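Local coordinates for protein 3-hydroxyadipyl-CoA dehydrogenase (Escherichia coli, PDB 3MOG) that catalyses the NAD-dependent oxidation of 3-hydroxyadipyl-CoA to 3-oxoadipyl-CoA in the phenylacetate degradation pathway, at residues G437-Q449 with Y457-S471. Residues are numbered along the deposited sequence; the frame is centred on the assembly and turned at random.
Sequences GWQRILRLLENLQ and YRPCSLLRQRALLES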
loop_
_atom_site.group_PDB
_atom_site.type_symbol
_atom_site.label_atom_id
_atom_site.label_comp_id
_atom_site.label_asym_id
_atom_site.label_seq_id
_atom_site.Cartn_x
_atom_site.Cartn_y
_atom_site.Cartn_z
ATOM N N GLY C 437 25.035 -10.092 -16.035
ATOM C CA GLY C 437 25.785 -8.999 -15.478
ATOM C C GLY C 437 24.945 -8.224 -14.485
ATOM O O GLY C 437 23.893 -7.686 -14.844
ATOM N N TRP C 438 25.413 -8.169 -13.241
ATOM C CA TRP C 438 24.727 -7.436 -12.171
ATOM C C TRP C 438 24.567 -5.926 -12.379
ATOM O O TRP C 438 23.520 -5.360 -12.051
ATOM C CB TRP C 438 25.383 -7.730 -10.819
ATOM C CG TRP C 438 25.394 -9.203 -10.476
ATOM C CD1 TRP C 438 26.495 -10.020 -10.392
ATOM C CD2 TRP C 438 24.257 -10.043 -10.202
ATOM N NE1 TRP C 438 26.114 -11.302 -10.073
ATOM C CE2 TRP C 438 24.753 -11.344 -9.936
ATOM C CE3 TRP C 438 22.875 -9.822 -10.139
ATOM C CZ2 TRP C 438 23.915 -12.416 -9.614
ATOM C CZ3 TRP C 438 22.045 -10.891 -9.821
ATOM C CH2 TRP C 438 22.570 -12.171 -9.571
ATOM N N GLN C 439 25.587 -5.281 -12.945
ATOM C CA GLN C 439 25.524 -3.854 -13.206
ATOM C C GLN C 439 24.524 -3.550 -14.300
ATOM O O GLN C 439 23.857 -2.518 -14.265
ATOM C CB GLN C 439 26.888 -3.303 -13.600
ATOM C CG GLN C 439 27.866 -3.232 -12.465
ATOM C CD GLN C 439 29.269 -3.011 -12.963
ATOM O OE1 GLN C 439 29.766 -1.890 -12.946
ATOM N NE2 GLN C 439 29.906 -4.076 -13.445
ATOM N N ARG C 440 24.433 -4.464 -15.260
ATOM C CA ARG C 440 23.491 -4.359 -16.357
ATOM C C ARG C 440 22.036 -4.473 -15.887
ATOM O O ARG C 440 21.181 -3.709 -16.331
ATOM C CB ARG C 440 23.791 -5.433 -17.405
ATOM C CG ARG C 440 22.970 -5.278 -18.672
ATOM C CD ARG C 440 23.430 -6.216 -19.761
ATOM N NE ARG C 440 22.589 -6.026 -20.934
ATOM C CZ ARG C 440 22.785 -6.624 -22.103
ATOM N NH1 ARG C 440 21.940 -6.386 -23.093
ATOM N NH2 ARG C 440 23.805 -7.474 -22.278
ATOM N N ILE C 441 21.765 -5.434 -15.009
ATOM C CA ILE C 441 20.427 -5.600 -14.431
ATOM C C ILE C 441 20.090 -4.393 -13.566
ATOM O O ILE C 441 18.988 -3.848 -13.655
ATOM C CB ILE C 441 20.298 -6.913 -13.604
ATOM C CG1 ILE C 441 20.531 -8.139 -14.497
ATOM C CG2 ILE C 441 18.936 -6.995 -12.888
ATOM C CD1 ILE C 441 19.669 -8.177 -15.740
ATOM N N LEU C 442 21.061 -3.961 -12.762
ATOM C CA LEU C 442 20.903 -2.772 -11.922
ATOM C C LEU C 442 20.540 -1.519 -12.711
ATOM O O LEU C 442 19.589 -0.831 -12.357
ATOM C CB LEU C 442 22.165 -2.510 -11.087
ATOM C CG LEU C 442 22.179 -1.232 -10.276
ATOM C CD1 LEU C 442 21.247 -1.357 -9.056
ATOM C CD2 LEU C 442 23.590 -0.847 -9.874
ATOM N N ARG C 443 21.290 -1.232 -13.778
ATOM C CA ARG C 443 21.059 -0.023 -14.583
ATOM C C ARG C 443 19.638 0.031 -15.188
ATOM O O ARG C 443 18.972 1.071 -15.146
ATOM C CB ARG C 443 22.115 0.096 -15.684
ATOM C CG ARG C 443 21.922 1.301 -16.619
ATOM C CD ARG C 443 23.064 1.421 -17.619
ATOM N NE ARG C 443 23.298 0.169 -18.344
ATOM C CZ ARG C 443 24.345 -0.062 -19.128
ATOM N NH1 ARG C 443 25.267 0.878 -19.312
ATOM N NH2 ARG C 443 24.463 -1.235 -19.736
ATOM N N LEU C 444 19.208 -1.103 -15.730
ATOM C CA LEU C 444 17.880 -1.282 -16.288
ATOM C C LEU C 444 16.780 -0.984 -15.263
ATOM O O LEU C 444 15.916 -0.132 -15.503
ATOM C CB LEU C 444 17.763 -2.704 -16.820
ATOM C CG LEU C 444 16.431 -3.292 -17.281
ATOM C CD1 LEU C 444 15.787 -2.457 -18.348
ATOM C CD2 LEU C 444 16.745 -4.661 -17.839
ATOM N N LEU C 445 16.836 -1.653 -14.116
ATOM C CA LEU C 445 15.829 -1.455 -13.075
ATOM C C LEU C 445 15.798 -0.013 -12.566
ATOM O O LEU C 445 14.707 0.531 -12.362
ATOM C CB LEU C 445 15.975 -2.482 -11.933
ATOM C CG LEU C 445 15.641 -3.941 -12.305
ATOM C CD1 LEU C 445 15.988 -4.888 -11.204
ATOM C CD2 LEU C 445 14.176 -4.142 -12.653
ATOM N N GLU C 446 16.972 0.614 -12.409
ATOM C CA GLU C 446 17.060 2.044 -12.034
ATOM C C GLU C 446 16.369 2.935 -13.045
ATOM O O GLU C 446 15.655 3.870 -12.660
ATOM C CB GLU C 446 18.510 2.517 -11.850
ATOM C CG GLU C 446 19.164 2.054 -10.554
ATOM C CD GLU C 446 20.604 2.540 -10.394
ATOM O OE1 GLU C 446 21.347 2.546 -11.391
ATOM O OE2 GLU C 446 20.992 2.912 -9.269
ATOM N N ASN C 447 16.557 2.636 -14.332
ATOM C CA ASN C 447 15.870 3.382 -15.398
ATOM C C ASN C 447 14.366 3.170 -15.370
ATOM O O ASN C 447 13.605 4.129 -15.464
ATOM C CB ASN C 447 16.427 3.029 -16.775
ATOM C CG ASN C 447 17.689 3.806 -17.112
ATOM O OD1 ASN C 447 17.869 4.949 -16.689
ATOM N ND2 ASN C 447 18.570 3.182 -17.866
ATOM N N LEU C 448 13.937 1.919 -15.214
ATOM C CA LEU C 448 12.506 1.629 -15.047
ATOM C C LEU C 448 11.900 2.351 -13.838
ATOM O O LEU C 448 10.827 2.938 -13.946
ATOM C CB LEU C 448 12.260 0.125 -14.966
ATOM C CG LEU C 448 12.620 -0.654 -16.236
ATOM C CD1 LEU C 448 12.384 -2.100 -16.012
ATOM C CD2 LEU C 448 11.793 -0.172 -17.434
ATOM N N GLN C 449 12.626 2.332 -12.715
ATOM C CA GLN C 449 12.221 2.979 -11.461
ATOM C C GLN C 449 12.096 4.482 -11.648
ATOM O O GLN C 449 11.133 5.083 -11.190
ATOM C CB GLN C 449 13.226 2.664 -10.335
ATOM C CG GLN C 449 12.938 3.341 -8.985
ATOM C CD GLN C 449 14.129 3.300 -8.034
ATOM O OE1 GLN C 449 13.960 3.251 -6.810
ATOM N NE2 GLN C 449 15.346 3.316 -8.593
ATOM N N TYR C 457 9.726 -1.067 -9.118
ATOM C CA TYR C 457 10.933 -1.274 -9.903
ATOM C C TYR C 457 12.233 -0.989 -9.133
ATOM O O TYR C 457 13.297 -0.947 -9.741
ATOM C CB TYR C 457 10.849 -0.541 -11.266
ATOM C CG TYR C 457 9.737 -1.107 -12.087
ATOM C CD1 TYR C 457 9.868 -2.349 -12.699
ATOM C CD2 TYR C 457 8.514 -0.442 -12.195
ATOM C CE1 TYR C 457 8.822 -2.906 -13.409
ATOM C CE2 TYR C 457 7.470 -0.984 -12.914
ATOM C CZ TYR C 457 7.620 -2.217 -13.510
ATOM O OH TYR C 457 6.570 -2.761 -14.213
ATOM N N ARG C 458 12.140 -0.826 -7.806
ATOM C CA ARG C 458 13.332 -0.656 -6.977
ATOM C C ARG C 458 14.297 -1.843 -7.117
ATOM O O ARG C 458 13.883 -3.004 -7.026
ATOM C CB ARG C 458 12.976 -0.386 -5.501
ATOM C CG ARG C 458 12.386 -1.572 -4.691
ATOM C CD ARG C 458 13.448 -2.353 -3.929
ATOM N NE ARG C 458 12.905 -3.547 -3.284
ATOM C CZ ARG C 458 12.744 -4.711 -3.899
ATOM N NH1 ARG C 458 13.075 -4.823 -5.173
ATOM N NH2 ARG C 458 12.238 -5.752 -3.249
ATOM N N PRO C 459 15.582 -1.554 -7.385
ATOM C CA PRO C 459 16.627 -2.568 -7.255
ATOM C C PRO C 459 16.730 -2.945 -5.782
ATOM O O PRO C 459 16.713 -2.047 -4.911
ATOM C CB PRO C 459 17.890 -1.806 -7.622
ATOM C CG PRO C 459 17.427 -0.634 -8.417
ATOM C CD PRO C 459 16.120 -0.262 -7.849
ATOM N N CYS C 460 16.791 -4.237 -5.474
ATOM C CA CYS C 460 16.859 -4.610 -4.062
ATOM C C CYS C 460 18.279 -4.393 -3.530
ATOM O O CYS C 460 19.225 -4.282 -4.309
ATOM C CB CYS C 460 16.334 -6.030 -3.795
ATOM S SG CYS C 460 17.451 -7.305 -4.266
ATOM N N SER C 461 18.420 -4.331 -2.210
ATOM C CA SER C 461 19.699 -3.969 -1.597
ATOM C C SER C 461 20.850 -4.922 -2.011
ATOM O O SER C 461 21.972 -4.464 -2.278
ATOM C CB SER C 461 19.525 -3.818 -0.079
ATOM O OG SER C 461 20.752 -3.962 0.612
ATOM N N LEU C 462 20.544 -6.218 -2.150
ATOM C CA LEU C 462 21.542 -7.219 -2.596
ATOM C C LEU C 462 21.954 -7.065 -4.065
ATOM O O LEU C 462 23.085 -7.404 -4.436
ATOM C CB LEU C 462 21.058 -8.660 -2.322
ATOM C CG LEU C 462 22.042 -9.815 -2.575
ATOM C CD1 LEU C 462 23.301 -9.666 -1.707
ATOM C CD2 LEU C 462 21.371 -11.163 -2.322
ATOM N N LEU C 463 21.046 -6.565 -4.902
ATOM C CA LEU C 463 21.408 -6.250 -6.272
ATOM C C LEU C 463 22.444 -5.137 -6.313
ATOM O O LEU C 463 23.472 -5.301 -6.984
ATOM C CB LEU C 463 20.193 -5.927 -7.157
ATOM C CG LEU C 463 20.420 -5.541 -8.629
ATOM C CD1 LEU C 463 21.153 -6.600 -9.439
ATOM C CD2 LEU C 463 19.100 -5.213 -9.308
ATOM N N ARG C 464 22.208 -4.034 -5.595
ATOM C CA ARG C 464 23.228 -2.954 -5.520
ATOM C C ARG C 464 24.554 -3.506 -5.003
ATOM O O ARG C 464 25.616 -3.188 -5.540
ATOM C CB ARG C 464 22.803 -1.766 -4.636
ATOM C CG ARG C 464 21.436 -1.150 -4.995
ATOM C CD ARG C 464 21.246 0.211 -4.326
ATOM N NE ARG C 464 20.005 0.838 -4.760
ATOM C CZ ARG C 464 19.865 1.584 -5.852
ATOM N NH1 ARG C 464 20.900 1.839 -6.649
ATOM N NH2 ARG C 464 18.680 2.100 -6.137
ATOM N N GLN C 465 24.462 -4.342 -3.968
ATOM C CA GLN C 465 25.604 -4.999 -3.348
ATOM C C GLN C 465 26.372 -5.848 -4.355
ATOM O O GLN C 465 27.605 -5.800 -4.389
ATOM C CB GLN C 465 25.135 -5.839 -2.157
ATOM C CG GLN C 465 26.201 -6.656 -1.412
ATOM C CD GLN C 465 25.653 -7.302 -0.119
ATOM O OE1 GLN C 465 26.082 -8.399 0.278
ATOM N NE2 GLN C 465 24.695 -6.623 0.531
ATOM N N ARG C 466 25.652 -6.598 -5.187
ATOM C CA ARG C 466 26.316 -7.443 -6.183
ATOM C C ARG C 466 26.863 -6.681 -7.391
ATOM O O ARG C 466 27.864 -7.098 -7.981
ATOM C CB ARG C 466 25.439 -8.617 -6.613
ATOM C CG ARG C 466 25.374 -9.690 -5.540
ATOM C CD ARG C 466 24.925 -11.006 -6.107
ATOM N NE ARG C 466 24.939 -12.018 -5.068
ATOM C CZ ARG C 466 24.529 -13.274 -5.206
ATOM N NH1 ARG C 466 24.039 -13.715 -6.362
ATOM N NH2 ARG C 466 24.603 -14.092 -4.166
ATOM N N ALA C 467 26.220 -5.564 -7.737
ATOM C CA ALA C 467 26.704 -4.694 -8.803
ATOM C C ALA C 467 28.019 -4.047 -8.398
ATOM O O ALA C 467 28.955 -3.992 -9.197
ATOM C CB ALA C 467 25.685 -3.633 -9.140
ATOM N N LEU C 468 28.079 -3.576 -7.154
ATOM C CA LEU C 468 29.305 -3.025 -6.574
ATOM C C LEU C 468 30.470 -4.007 -6.539
ATOM O O LEU C 468 31.599 -3.605 -6.802
ATOM C CB LEU C 468 29.055 -2.457 -5.177
ATOM C CG LEU C 468 28.499 -1.034 -5.171
ATOM C CD1 LEU C 468 27.832 -0.692 -3.854
ATOM C CD2 LEU C 468 29.600 -0.022 -5.492
ATOM N N LEU C 469 30.199 -5.276 -6.227
ATOM C CA LEU C 469 31.250 -6.300 -6.203
ATOM C C LEU C 469 31.758 -6.581 -7.613
ATOM O O LEU C 469 32.968 -6.697 -7.825
ATOM C CB LEU C 469 30.781 -7.592 -5.511
ATOM C CG LEU C 469 30.571 -7.546 -3.984
ATOM C CD1 LEU C 469 29.559 -8.605 -3.510
ATOM C CD2 LEU C 469 31.903 -7.695 -3.229
ATOM N N GLU C 470 30.831 -6.637 -8.570
ATOM C CA GLU C 470 31.145 -6.869 -9.978
ATOM C C GLU C 470 31.993 -5.753 -10.603
ATOM O O GLU C 470 32.838 -6.024 -11.460
ATOM C CB GLU C 470 29.866 -7.065 -10.779
ATOM C CG GLU C 470 30.055 -7.695 -12.150
ATOM C CD GLU C 470 28.781 -7.695 -12.955
ATOM O OE1 GLU C 470 28.346 -6.596 -13.383
ATOM O OE2 GLU C 470 28.214 -8.796 -13.155
ATOM N N SER C 471 31.780 -4.512 -10.177
ATOM C CA SER C 471 32.640 -3.406 -10.605
ATOM C C SER C 471 34.029 -3.476 -9.951
ATOM O O SER C 471 35.001 -2.978 -10.519
ATOM C CB SER C 471 31.977 -2.037 -10.377
ATOM O OG SER C 471 31.871 -1.731 -9.000
HETATM O O HOH W 1 26.999 -5.906 -15.746
HETATM O O HOH W 2 17.750 4.132 -7.783
#
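Y457 sets CB against L448 CB (4.0 Å); its hydroxyl reaches R392 and E201. Compact P459, two residues ahead of helix 461-471, meets L442 CD1 through CB (3.7 Å) and E446 through CG. L463 enters the hole among W438, I441, L442 and L445; CG anti to the backbone N (chi1 179°) sends CD1 to the indole edge and CD2 to L445 CD1. R464 CB points away, yet the extended chain brings NH1 to E446 OE2 (2.8 Å), a salt bridge near the guanidinium plane; NH2 shares a water with Q449. The aliphatic part of R466 covers one face of W438, CB 4.0 Å from the five-membered ring centroid; E412 pairs with its charge. Small A467, CB 3.6 Å from L442 CD2, suits the 8.4 Å approach of the segment axes. E470 reaches the first turn of helix 438-449: OE2 accepts from W438 N (2.9 Å), OE1 from Q439 N and NE2. A leucine here would probably deprive the backbone N-H groups of W438 and Q439 of this acceptor and let Q439's amide turn. The charge should complement the helix dipole; this helix pair of the second C-terminal-type domain joins a leucine-rich middle to a flanking salt bridge and a helix-start carboxylate.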